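Local coordinates for protein trichothecene 3-O-acetyltransferase (PDB 2ZBA) that transfers an acetyl group from acetyl-CoA to the 3-hydroxyl of trichothecene mycotoxins such as those on the T-2 toxin pathway, at residues R299-R304 with N319-D324; T46-L51 with L148-I153; E406-P411 with F422-P427. All blocks are in the same frame, centred on the assembly; numbering follows the deposited sequence. Where two conformers were deposited one is given.

Contact 1. Residues R299-R304 with N319-D324; sequences RAVDMR and NMTYHD. With COA (coenzyme A), chain E.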
loop_
_atom_site.group_PDB
_atom_site.type_symbol
_atom_site.label_atom_id
_atom_site.label_comp_id
_atom_site.label_asym_id
_atom_site.label_seq_id
_atom_site.Cartn_x
_atom_site.Cartn_y
_atom_site.Cartn_z
ATOM N N ARG A 299 6.855 7.144 -6.691
ATOM C CA ARG A 299 5.645 6.381 -7.062
ATOM C C ARG A 299 5.896 4.889 -6.985
ATOM O O ARG A 299 6.742 4.383 -7.705
ATOM C CB ARG A 299 5.223 6.744 -8.496
ATOM C CG ARG A 299 3.854 6.272 -8.912
ATOM C CD ARG A 299 3.714 6.396 -10.436
ATOM N NE ARG A 299 2.327 6.275 -10.889
ATOM C CZ ARG A 299 1.944 6.241 -12.160
ATOM N NH1 ARG A 299 2.841 6.306 -13.149
ATOM N NH2 ARG A 299 0.649 6.124 -12.440
ATOM N N ALA A 300 5.156 4.176 -6.134
ATOM C CA ALA A 300 5.281 2.716 -6.037
ATOM C C ALA A 300 4.878 1.966 -7.334
ATOM O O ALA A 300 3.930 2.344 -8.059
ATOM C CB ALA A 300 4.470 2.157 -4.831
ATOM N N VAL A 301 5.614 0.899 -7.602
ATOM C CA VAL A 301 5.393 0.103 -8.804
ATOM C C VAL A 301 5.482 -1.365 -8.416
ATOM O O VAL A 301 6.470 -1.813 -7.849
ATOM C CB VAL A 301 6.367 0.500 -10.015
ATOM C CG1 VAL A 301 7.803 0.702 -9.564
ATOM C CG2 VAL A 301 6.299 -0.539 -11.144
ATOM N N ASP A 302 4.408 -2.100 -8.685
ATOM C CA ASP A 302 4.444 -3.545 -8.647
ATOM C C ASP A 302 5.463 -4.097 -9.663
ATOM O O ASP A 302 5.314 -3.898 -10.872
ATOM C CB ASP A 302 3.036 -4.073 -8.950
ATOM C CG ASP A 302 2.961 -5.575 -8.979
ATOM O OD1 ASP A 302 3.898 -6.227 -8.500
ATOM O OD2 ASP A 302 1.945 -6.102 -9.492
HETATM N N MSE A 303 6.467 -4.825 -9.165
HETATM C CA MSE A 303 7.511 -5.397 -10.026
HETATM C C MSE A 303 7.212 -6.795 -10.564
HETATM O O MSE A 303 8.046 -7.368 -11.249
HETATM C CB MSE A 303 8.876 -5.403 -9.322
HETATM C CG MSE A 303 9.538 -4.034 -9.275
HETATM SE SE MSE A 303 9.617 -3.260 -11.033
HETATM C CE MSE A 303 10.828 -4.646 -11.898
ATOM N N ARG A 304 6.035 -7.347 -10.260
ATOM C CA ARG A 304 5.707 -8.722 -10.673
ATOM C C ARG A 304 5.675 -8.894 -12.200
ATOM O O ARG A 304 6.340 -9.763 -12.728
ATOM C CB ARG A 304 4.383 -9.187 -10.048
ATOM C CG ARG A 304 4.481 -9.632 -8.606
ATOM C CD ARG A 304 3.121 -9.465 -7.916
ATOM N NE ARG A 304 3.208 -9.847 -6.515
ATOM C CZ ARG A 304 3.719 -9.085 -5.551
ATOM N NH1 ARG A 304 4.168 -7.872 -5.814
ATOM N NH2 ARG A 304 3.759 -9.542 -4.314
ATOM N N ASN A 319 9.076 -1.679 -6.374
ATOM C CA ASN A 319 10.086 -0.636 -6.410
ATOM C C ASN A 319 9.328 0.678 -6.518
ATOM O O ASN A 319 8.102 0.696 -6.374
ATOM C CB ASN A 319 11.019 -0.854 -7.615
ATOM C CG ASN A 319 12.397 -0.236 -7.418
ATOM O OD1 ASN A 319 12.582 0.665 -6.600
ATOM N ND2 ASN A 319 13.370 -0.718 -8.186
HETATM N N MSE A 320 10.038 1.771 -6.764
HETATM C CA MSE A 320 9.422 3.051 -6.978
HETATM C C MSE A 320 10.059 3.663 -8.216
HETATM O O MSE A 320 11.164 3.290 -8.618
HETATM C CB MSE A 320 9.601 3.961 -5.754
HETATM C CG MSE A 320 8.930 3.445 -4.442
HETATM SE SE MSE A 320 8.797 4.838 -3.094
HETATM C CE MSE A 320 6.882 5.262 -3.246
ATOM N N THR A 321 9.356 4.592 -8.837
ATOM C CA THR A 321 9.978 5.451 -9.821
ATOM C C THR A 321 10.116 6.842 -9.179
ATOM O O THR A 321 9.284 7.256 -8.344
ATOM C CB THR A 321 9.206 5.469 -11.178
ATOM O OG1 THR A 321 7.896 6.027 -10.999
ATOM C CG2 THR A 321 9.091 4.045 -11.762
ATOM N N TYR A 322 11.165 7.553 -9.566
ATOM C CA TYR A 322 11.494 8.844 -8.977
ATOM C C TYR A 322 11.527 9.936 -10.023
ATOM O O TYR A 322 11.978 9.733 -11.147
ATOM C CB TYR A 322 12.825 8.745 -8.245
ATOM C CG TYR A 322 12.831 7.632 -7.228
ATOM C CD1 TYR A 322 12.232 7.801 -5.977
ATOM C CD2 TYR A 322 13.397 6.386 -7.527
ATOM C CE1 TYR A 322 12.213 6.743 -5.034
ATOM C CE2 TYR A 322 13.384 5.338 -6.592
ATOM C CZ TYR A 322 12.801 5.530 -5.349
ATOM O OH TYR A 322 12.799 4.496 -4.436
ATOM N N HIS A 323 11.021 11.101 -9.647
ATOM C CA HIS A 323 10.805 12.174 -10.591
ATOM C C HIS A 323 11.192 13.473 -9.910
ATOM O O HIS A 323 10.543 13.888 -8.960
ATOM C CB HIS A 323 9.336 12.178 -11.062
ATOM C CG HIS A 323 8.872 10.851 -11.582
ATOM N ND1 HIS A 323 8.305 9.892 -10.771
ATOM C CD2 HIS A 323 8.961 10.295 -12.816
ATOM C CE1 HIS A 323 8.053 8.810 -11.485
ATOM N NE2 HIS A 323 8.443 9.028 -12.726
ATOM N N ASP A 324 12.275 14.090 -10.377
ATOM C CA ASP A 324 12.735 15.346 -9.808
ATOM C C ASP A 324 12.436 16.496 -10.742
ATOM O O ASP A 324 12.602 16.380 -11.959
ATOM C CB ASP A 324 14.234 15.300 -9.533
ATOM C CG ASP A 324 14.605 14.241 -8.545
ATOM O OD1 ASP A 324 14.177 14.332 -7.378
ATOM O OD2 ASP A 324 15.347 13.327 -8.928
HETATM N N1A COA E . -2.389 2.357 -25.464
HETATM C C2A COA E . -3.368 3.061 -24.783
HETATM N N3A COA E . -3.640 2.745 -23.459
HETATM C C4A COA E . -2.952 1.754 -22.822
HETATM C C5A COA E . -1.969 1.036 -23.502
HETATM C C6A COA E . -1.687 1.343 -24.840
HETATM N N6A COA E . -0.825 0.600 -25.541
HETATM N N7A COA E . -1.460 0.123 -22.644
HETATM C C8A COA E . -2.095 0.246 -21.453
HETATM N N9A COA E . -3.018 1.255 -21.545
HETATM C C1B COA E . -3.850 1.798 -20.446
HETATM C C2B COA E . -4.963 0.835 -20.048
HETATM O O2B COA E . -6.109 1.021 -20.851
HETATM C C3B COA E . -5.159 1.185 -18.584
HETATM O O3B COA E . -5.734 2.465 -18.551
HETATM P P3B COA E . -6.996 2.916 -17.653
HETATM O O7A COA E . -6.779 2.376 -16.254
HETATM O O8A COA E . -8.268 2.317 -18.186
HETATM O O9A COA E . -6.958 4.410 -17.691
HETATM C C4B COA E . -3.734 1.434 -18.135
HETATM O O4B COA E . -3.088 2.008 -19.259
HETATM C C5B COA E . -2.949 0.215 -17.680
HETATM O O5B COA E . -1.607 0.661 -17.515
HETATM P P1A COA E . -0.683 0.111 -16.315
HETATM O O1A COA E . -0.548 -1.377 -16.381
HETATM O O2A COA E . 0.638 0.839 -16.228
HETATM O O3A COA E . -1.522 0.349 -14.939
HETATM P P2A COA E . -1.806 1.756 -14.200
HETATM O O4A COA E . -3.273 1.764 -13.830
HETATM O O5A COA E . -1.358 2.986 -14.949
HETATM O O6A COA E . -0.930 1.711 -12.858
HETATM C CBP COA E . 1.126 1.705 -11.604
HETATM C CCP COA E . 0.407 2.190 -12.861
HETATM C CDP COA E . 0.679 2.622 -10.464
HETATM C CEP COA E . 2.642 1.806 -11.836
HETATM C CAP COA E . 0.695 0.262 -11.328
HETATM O OAP COA E . 1.078 -0.581 -12.404
HETATM C C9P COA E . 1.218 -0.331 -10.039
HETATM O O9P COA E . 2.495 -0.896 -10.016
HETATM N N8P COA E . 0.426 -0.353 -8.965
HETATM C C7P COA E . 0.893 -0.907 -7.698
HETATM C C6P COA E . 1.701 0.096 -6.874
HETATM C C5P COA E . 2.125 -0.542 -5.561
HETATM O O5P COA E . 3.032 -1.410 -5.524
HETATM N N4P COA E . 1.498 -0.140 -4.462
HETATM C C3P COA E . 1.316 -1.081 -3.359
HETATM C C2P COA E . 1.994 -0.622 -2.072
HETATM S S1P COA E . 2.575 -1.969 -0.995
HETATM O O HOH W 1 5.847 5.973 -12.983
#
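Asn319 pairs with Val301 through two backbone hydrogen bonds, one from Asn319 N to Val301 O and a shorter one from Val301 N to Asn319 O at 2.8 Å. CG1 of Val301, set between its own backbone N and carbonyl carbon (chi1 44°), presses against Asn319 O at 3.2 Å. The Asn319 side chain lies alongside that of Met303, a selenomethionine, with both pointing the same way. Its OD1 curls back to accept from Met320 N and also takes a hydrogen bond from Gln220, while ND2 donates to Thr355 on helix 348-363. Met320, also a selenomethionine, faces Ala300 in a non-hydrogen-bonded pair. The bend at its chi3 lays CE 3.5 Å from Ala300 N, and the same side chain touches the bound T-2 toxin. These antiparallel strands close one side of the seven-stranded mixed sheet of this BAHD acyltransferase, 318-326 being outermost, and 294-302 runs beside coenzyme A. Asp302 N donates to pantetheine O9P at 2.6 Å, and the methyl of Ala300 meets the next amide at C5P. Thr321 returns to a hydrogen-bonded pair, with Arg299: Thr321 N reaches Arg299 O at 2.9 Å, and Arg299 N gives to Thr321 O. A water that lies at the edge of the Arg299 guanidinium, in its plane, joins NH1 to Thr321 OG1. Arg299 is extended from CG to NE, which carries its guanidinium up to coenzyme A; CCP lies over one face, 4.0 Å from NH2, and Asp270 and Asp271 hold that nitrogen in salt bridges. His323 continues the ladder through backbone bonding to Phe297.

Contact 2. Residues T46-L51 with L148-I153; sequences TIVSTL and LQLNFI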
loop_
_atom_site.group_PDB
_atom_site.type_symbol
_atom_site.label_atom_id
_atom_site.label_comp_id
_atom_site.label_asym_id
_atom_site.label_seq_id
_atom_site.Cartn_x
_atom_site.Cartn_y
_atom_site.Cartn_z
ATOM N N THR A 46 -21.690 -16.868 13.313
ATOM C CA THR A 46 -21.545 -17.604 12.056
ATOM C C THR A 46 -20.412 -17.010 11.188
ATOM O O THR A 46 -19.658 -17.756 10.541
ATOM C CB THR A 46 -22.920 -17.647 11.274
ATOM O OG1 THR A 46 -23.957 -18.193 12.123
ATOM C CG2 THR A 46 -22.827 -18.488 9.981
ATOM N N ILE A 47 -20.302 -15.678 11.177
ATOM C CA ILE A 47 -19.241 -14.964 10.422
ATOM C C ILE A 47 -17.843 -15.300 10.974
ATOM O O ILE A 47 -16.902 -15.556 10.212
ATOM C CB ILE A 47 -19.473 -13.435 10.445
ATOM C CG1 ILE A 47 -20.710 -13.060 9.605
ATOM C CG2 ILE A 47 -18.211 -12.668 9.962
ATOM C CD1 ILE A 47 -21.270 -11.693 9.923
ATOM N N VAL A 48 -17.745 -15.315 12.308
ATOM C CA VAL A 48 -16.532 -15.683 13.044
ATOM C C VAL A 48 -16.109 -17.116 12.725
ATOM O O VAL A 48 -14.960 -17.347 12.344
ATOM C CB VAL A 48 -16.701 -15.476 14.582
ATOM C CG1 VAL A 48 -15.429 -15.822 15.339
ATOM C CG2 VAL A 48 -17.079 -14.039 14.898
ATOM N N SER A 49 -17.041 -18.064 12.846
ATOM C CA SER A 49 -16.758 -19.477 12.564
ATOM C C SER A 49 -16.302 -19.714 11.130
ATOM O O SER A 49 -15.391 -20.518 10.879
ATOM C CB SER A 49 -17.974 -20.352 12.882
ATOM O OG SER A 49 -18.139 -20.486 14.283
ATOM N N THR A 50 -16.945 -19.025 10.193
ATOM C CA THR A 50 -16.607 -19.110 8.777
ATOM C C THR A 50 -15.179 -18.603 8.506
ATOM O O THR A 50 -14.457 -19.194 7.704
ATOM C CB THR A 50 -17.618 -18.317 7.941
ATOM O OG1 THR A 50 -18.937 -18.750 8.286
ATOM C CG2 THR A 50 -17.378 -18.492 6.440
ATOM N N LEU A 51 -14.775 -17.528 9.182
ATOM C CA LEU A 51 -13.430 -16.991 8.980
ATOM C C LEU A 51 -12.373 -17.887 9.621
ATOM O O LEU A 51 -11.322 -18.139 9.025
ATOM C CB LEU A 51 -13.316 -15.547 9.483
ATOM C CG LEU A 51 -11.942 -14.845 9.388
ATOM C CD1 LEU A 51 -11.363 -14.812 7.945
ATOM C CD2 LEU A 51 -12.055 -13.451 9.958
ATOM N N LEU A 148 -5.452 -10.633 11.705
ATOM C CA LEU A 148 -6.789 -10.210 11.294
ATOM C C LEU A 148 -7.556 -9.677 12.489
ATOM O O LEU A 148 -7.424 -10.181 13.607
ATOM C CB LEU A 148 -7.552 -11.369 10.626
ATOM C CG LEU A 148 -7.030 -11.878 9.271
ATOM C CD1 LEU A 148 -5.963 -12.959 9.444
ATOM C CD2 LEU A 148 -8.138 -12.395 8.374
ATOM N N GLN A 149 -8.329 -8.623 12.259
ATOM C CA GLN A 149 -9.308 -8.207 13.239
ATOM C C GLN A 149 -10.694 -8.167 12.635
ATOM O O GLN A 149 -10.914 -7.522 11.614
ATOM C CB GLN A 149 -8.954 -6.850 13.820
ATOM C CG GLN A 149 -9.872 -6.431 14.923
ATOM C CD GLN A 149 -9.137 -5.644 15.942
ATOM O OE1 GLN A 149 -8.032 -6.036 16.345
ATOM N NE2 GLN A 149 -9.706 -4.521 16.360
ATOM N N LEU A 150 -11.622 -8.854 13.290
ATOM C CA LEU A 150 -13.014 -8.844 12.918
ATOM C C LEU A 150 -13.726 -7.982 13.937
ATOM O O LEU A 150 -13.776 -8.312 15.122
ATOM C CB LEU A 150 -13.544 -10.274 12.926
ATOM C CG LEU A 150 -14.761 -10.676 12.094
ATOM C CD1 LEU A 150 -14.619 -10.290 10.607
ATOM C CD2 LEU A 150 -14.989 -12.180 12.266
ATOM N N ASN A 151 -14.221 -6.833 13.488
ATOM C CA ASN A 151 -14.885 -5.883 14.374
ATOM C C ASN A 151 -16.394 -5.977 14.173
ATOM O O ASN A 151 -16.858 -6.006 13.030
ATOM C CB ASN A 151 -14.427 -4.450 14.074
ATOM C CG ASN A 151 -12.935 -4.258 14.245
ATOM O OD1 ASN A 151 -12.452 -4.024 15.365
ATOM N ND2 ASN A 151 -12.187 -4.336 13.125
ATOM N N PHE A 152 -17.157 -6.026 15.268
ATOM C CA PHE A 152 -18.618 -5.932 15.189
ATOM C C PHE A 152 -19.001 -4.475 15.370
ATOM O O PHE A 152 -18.649 -3.861 16.363
ATOM C CB PHE A 152 -19.312 -6.762 16.279
ATOM C CG PHE A 152 -18.925 -8.218 16.312
ATOM C CD1 PHE A 152 -18.475 -8.881 15.166
ATOM C CD2 PHE A 152 -19.061 -8.944 17.500
ATOM C CE1 PHE A 152 -18.133 -10.237 15.206
ATOM C CE2 PHE A 152 -18.726 -10.291 17.556
ATOM C CZ PHE A 152 -18.262 -10.941 16.403
ATOM N N ILE A 153 -19.702 -3.898 14.406
ATOM C CA ILE A 153 -20.198 -2.518 14.568
ATOM C C ILE A 153 -21.727 -2.505 14.412
ATOM O O ILE A 153 -22.295 -3.459 13.890
ATOM C CB ILE A 153 -19.466 -1.495 13.627
ATOM C CG1 ILE A 153 -19.805 -1.745 12.153
ATOM C CG2 ILE A 153 -17.943 -1.594 13.816
ATOM C CD1 ILE A 153 -19.779 -0.505 11.258
#
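Leu150 pushes its CD2 methyl into a group of three helix side chains, meeting Val48 CG2 at 3.8 Å and, slightly farther off, Leu51 CD2 and Ile47 CG2. With CG anti to the backbone N (chi1 -156°), the branch extends from the strand to meet Leu51 tip to tip, whereas its approaches to Ile47 and Val48 are slanted. Two residues further along the strand, Val48 CG2 sits at the edge of the Phe152 ring, in its plane and 3.6 Å from CZ, the two side chains crossing at about a right angle. At the other end Leu51 turns its second methyl, CD1, to Leu148 CD2 at 4.1 Å. The contact is wholly apolar, with no hydrogen bond between helix and strand. The axes of the two short segments run nearly antiparallel, at 170° and 10.5 Å apart, the usual spacing of a helix packed on a sheet. Helix 44-61 thus lies along strand 146-153, in the N-terminal half of the enzyme and away from its ligands. Phe152 also stacks on Tyr44, Leu51 and Leu148 both touch Leu180 of helix 170-184, and strand 146-153 itself is held between strands 92-97 and 156-164.

Contact 3. Residues E406-P411 with F422-P427; sequences ESVRRP and FMPKKP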
loop_
_atom_site.group_PDB
_atom_site.type_symbol
_atom_site.label_atom_id
_atom_site.label_comp_id
_atom_site.label_asym_id
_atom_site.label_seq_id
_atom_site.Cartn_x
_atom_site.Cartn_y
_atom_site.Cartn_z
ATOM N N GLU A 406 -19.079 -2.945 1.172
ATOM C CA GLU A 406 -19.627 -1.620 0.897
ATOM C C GLU A 406 -18.536 -0.544 0.863
ATOM O O GLU A 406 -18.663 0.484 0.178
ATOM C CB GLU A 406 -20.679 -1.280 1.947
ATOM C CG GLU A 406 -21.578 -0.116 1.595
ATOM C CD GLU A 406 -22.680 0.052 2.644
ATOM O OE1 GLU A 406 -23.292 -0.966 3.015
ATOM O OE2 GLU A 406 -22.917 1.183 3.103
ATOM N N SER A 407 -17.460 -0.779 1.615
ATOM C CA SER A 407 -16.330 0.133 1.652
ATOM C C SER A 407 -15.024 -0.647 1.870
ATOM O O SER A 407 -14.995 -1.654 2.587
ATOM C CB SER A 407 -16.511 1.166 2.749
ATOM O OG SER A 407 -15.503 2.154 2.724
ATOM N N VAL A 408 -13.972 -0.179 1.201
ATOM C CA VAL A 408 -12.610 -0.686 1.375
ATOM C C VAL A 408 -11.734 0.537 1.647
ATOM O O VAL A 408 -11.510 1.356 0.757
ATOM C CB VAL A 408 -12.123 -1.483 0.141
ATOM C CG1 VAL A 408 -10.672 -2.039 0.350
ATOM C CG2 VAL A 408 -13.084 -2.610 -0.175
ATOM N N ARG A 409 -11.267 0.656 2.894
ATOM C CA ARG A 409 -10.471 1.802 3.331
ATOM C C ARG A 409 -9.161 1.369 3.951
ATOM O O ARG A 409 -9.048 0.251 4.431
ATOM C CB ARG A 409 -11.244 2.646 4.333
ATOM C CG ARG A 409 -12.589 3.157 3.841
ATOM C CD ARG A 409 -12.423 3.955 2.570
ATOM N NE ARG A 409 -13.279 5.123 2.547
ATOM C CZ ARG A 409 -13.494 5.860 1.458
ATOM N NH1 ARG A 409 -12.926 5.518 0.304
ATOM N NH2 ARG A 409 -14.276 6.934 1.529
ATOM N N ARG A 410 -8.150 2.239 3.902
ATOM C CA ARG A 410 -6.919 1.974 4.649
ATOM C C ARG A 410 -7.034 2.764 5.955
ATOM O O ARG A 410 -7.167 3.995 5.888
ATOM C CB ARG A 410 -5.688 2.479 3.893
ATOM C CG ARG A 410 -4.424 1.849 4.386
ATOM C CD ARG A 410 -3.377 2.832 4.797
ATOM N NE ARG A 410 -2.244 2.093 5.356
ATOM C CZ ARG A 410 -2.150 1.676 6.620
ATOM N NH1 ARG A 410 -3.115 1.945 7.506
ATOM N NH2 ARG A 410 -1.075 0.981 6.999
ATOM N N PRO A 411 -6.982 2.075 7.136
ATOM C CA PRO A 411 -7.040 2.766 8.441
ATOM C C PRO A 411 -6.062 3.943 8.627
ATOM O O PRO A 411 -4.998 3.994 7.996
ATOM C CB PRO A 411 -6.728 1.662 9.436
ATOM C CG PRO A 411 -7.194 0.429 8.768
ATOM C CD PRO A 411 -6.885 0.621 7.309
ATOM N N PHE A 422 -3.593 5.592 -3.180
ATOM C CA PHE A 422 -4.905 5.434 -3.812
ATOM C C PHE A 422 -5.484 4.130 -3.295
ATOM O O PHE A 422 -4.780 3.120 -3.235
ATOM C CB PHE A 422 -4.854 5.336 -5.348
ATOM C CG PHE A 422 -4.296 6.543 -6.054
ATOM C CD1 PHE A 422 -4.362 7.820 -5.499
ATOM C CD2 PHE A 422 -3.726 6.398 -7.321
ATOM C CE1 PHE A 422 -3.848 8.918 -6.187
ATOM C CE2 PHE A 422 -3.205 7.482 -7.988
ATOM C CZ PHE A 422 -3.279 8.741 -7.434
HETATM N N MSE A 423 -6.776 4.153 -2.954
HETATM C CA MSE A 423 -7.490 2.972 -2.488
HETATM C C MSE A 423 -7.744 2.048 -3.678
HETATM O O MSE A 423 -7.616 2.484 -4.821
HETATM C CB MSE A 423 -8.830 3.398 -1.843
HETATM C CG MSE A 423 -8.735 4.150 -0.492
HETATM SE SE MSE A 423 -7.712 3.241 0.947
HETATM C CE MSE A 423 -5.924 3.920 0.512
ATOM N N PRO A 424 -8.085 0.769 -3.426
ATOM C CA PRO A 424 -8.531 -0.094 -4.513
ATOM C C PRO A 424 -9.725 0.527 -5.233
ATOM O O PRO A 424 -10.622 1.069 -4.582
ATOM C CB PRO A 424 -8.957 -1.376 -3.794
ATOM C CG PRO A 424 -8.167 -1.388 -2.558
ATOM C CD PRO A 424 -8.054 0.047 -2.140
ATOM N N LYS A 425 -9.719 0.452 -6.562
ATOM C CA LYS A 425 -10.659 1.201 -7.384
ATOM C C LYS A 425 -12.035 0.570 -7.263
ATOM O O LYS A 425 -12.205 -0.652 -7.480
ATOM C CB LYS A 425 -10.154 1.240 -8.836
ATOM C CG LYS A 425 -11.101 1.795 -9.884
ATOM C CD LYS A 425 -10.504 1.540 -11.259
ATOM C CE LYS A 425 -11.559 1.329 -12.336
ATOM N NZ LYS A 425 -10.917 0.649 -13.522
ATOM N N LYS A 426 -13.012 1.397 -6.896
ATOM C CA LYS A 426 -14.383 0.902 -6.659
ATOM C C LYS A 426 -14.889 0.313 -7.969
ATOM O O LYS A 426 -14.511 0.791 -9.038
ATOM C CB LYS A 426 -15.304 2.019 -6.154
ATOM C CG LYS A 426 -16.559 1.547 -5.447
ATOM C CD LYS A 426 -17.156 2.673 -4.609
ATOM C CE LYS A 426 -18.465 2.248 -3.958
ATOM N NZ LYS A 426 -19.257 3.461 -3.628
ATOM N N PRO A 427 -15.688 -0.773 -7.892
ATOM C CA PRO A 427 -16.224 -1.409 -9.098
ATOM C C PRO A 427 -16.916 -0.475 -10.093
ATOM O O PRO A 427 -17.068 -0.852 -11.260
ATOM C CB PRO A 427 -17.184 -2.454 -8.530
ATOM C CG PRO A 427 -16.531 -2.841 -7.233
ATOM C CD PRO A 427 -16.078 -1.519 -6.681
#
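Residues 406-411 and 422-427 run in roughly opposite directions without forming a ladder: the nearest CA atoms, those of Arg409 and Met423, are 6.6 Å apart, Val408 and Pro424 are set a little wider, and no hydrogen bond spans the gap. The first segment opens with a classic beta bulge, in which Glu406 and Ser407 both face Val35, and continues as strand 407-409 at the margin of the five-stranded sheet. The second leaves strand 419-422 of the seven-stranded sheet, so the contact bridges the two sheets. A strand lent by the later part of the chain to the first sheet is in keeping with the two-domain BAHD fold. Met423, a selenomethionine, makes much of the junction. Bends at chi2 and chi3 (-55° and 88°) fold its chain so that SE sits 3.2 Å from Arg410 N, a buried nitrogen with no hydrogen-bond partner in the model, and 3.7 Å from Arg410 CB. CE lies at the same distance from that CB, so the base of the arginine side chain rests against the end of the selenomethionine. Next along, Val408 CG1 meets Pro424 CG at 3.9 Å, the side chains crossing at about a right angle. Pro424 O in turn accepts from the indole of Trp394. Arg409 starts out from the far side of its strand, and its NH1 comes only to 4.5 Å from Met423 CG, a loose approach, while NE donates to Phe115 O. The end of Arg410 leads away from Met423 and is bound by Gln31 and Thr130. Its NH1 also reaches Pro411 O at 2.8 Å, a bent bond with an N-H...O angle of 135° whose acceptor is somewhat tilted from the guanidinium plane.

All three contacts are buried, but they differ in place and chemistry. Contact 1 is a backbone ladder within the seven-stranded sheet, with a backbone amide and a guanidinium turned to coenzyme A and a selenomethionine touching the toxin. Contact 2 lies on the opposite side of the chain's centre, its own centre about 35 Å from that of contact 1; it is purely apolar and nearest the periphery, and Val48 and Phe152 keep some exposure. Contact 3 stands between them, its nearest atoms about 6 Å from contact 1 and about 8 Å from contact 2. Contacts 2 and 3 reach the same five-stranded sheet, at strands 146-153 and 407-409, while 422-427 follows a strand of the sheet that contains contact 1.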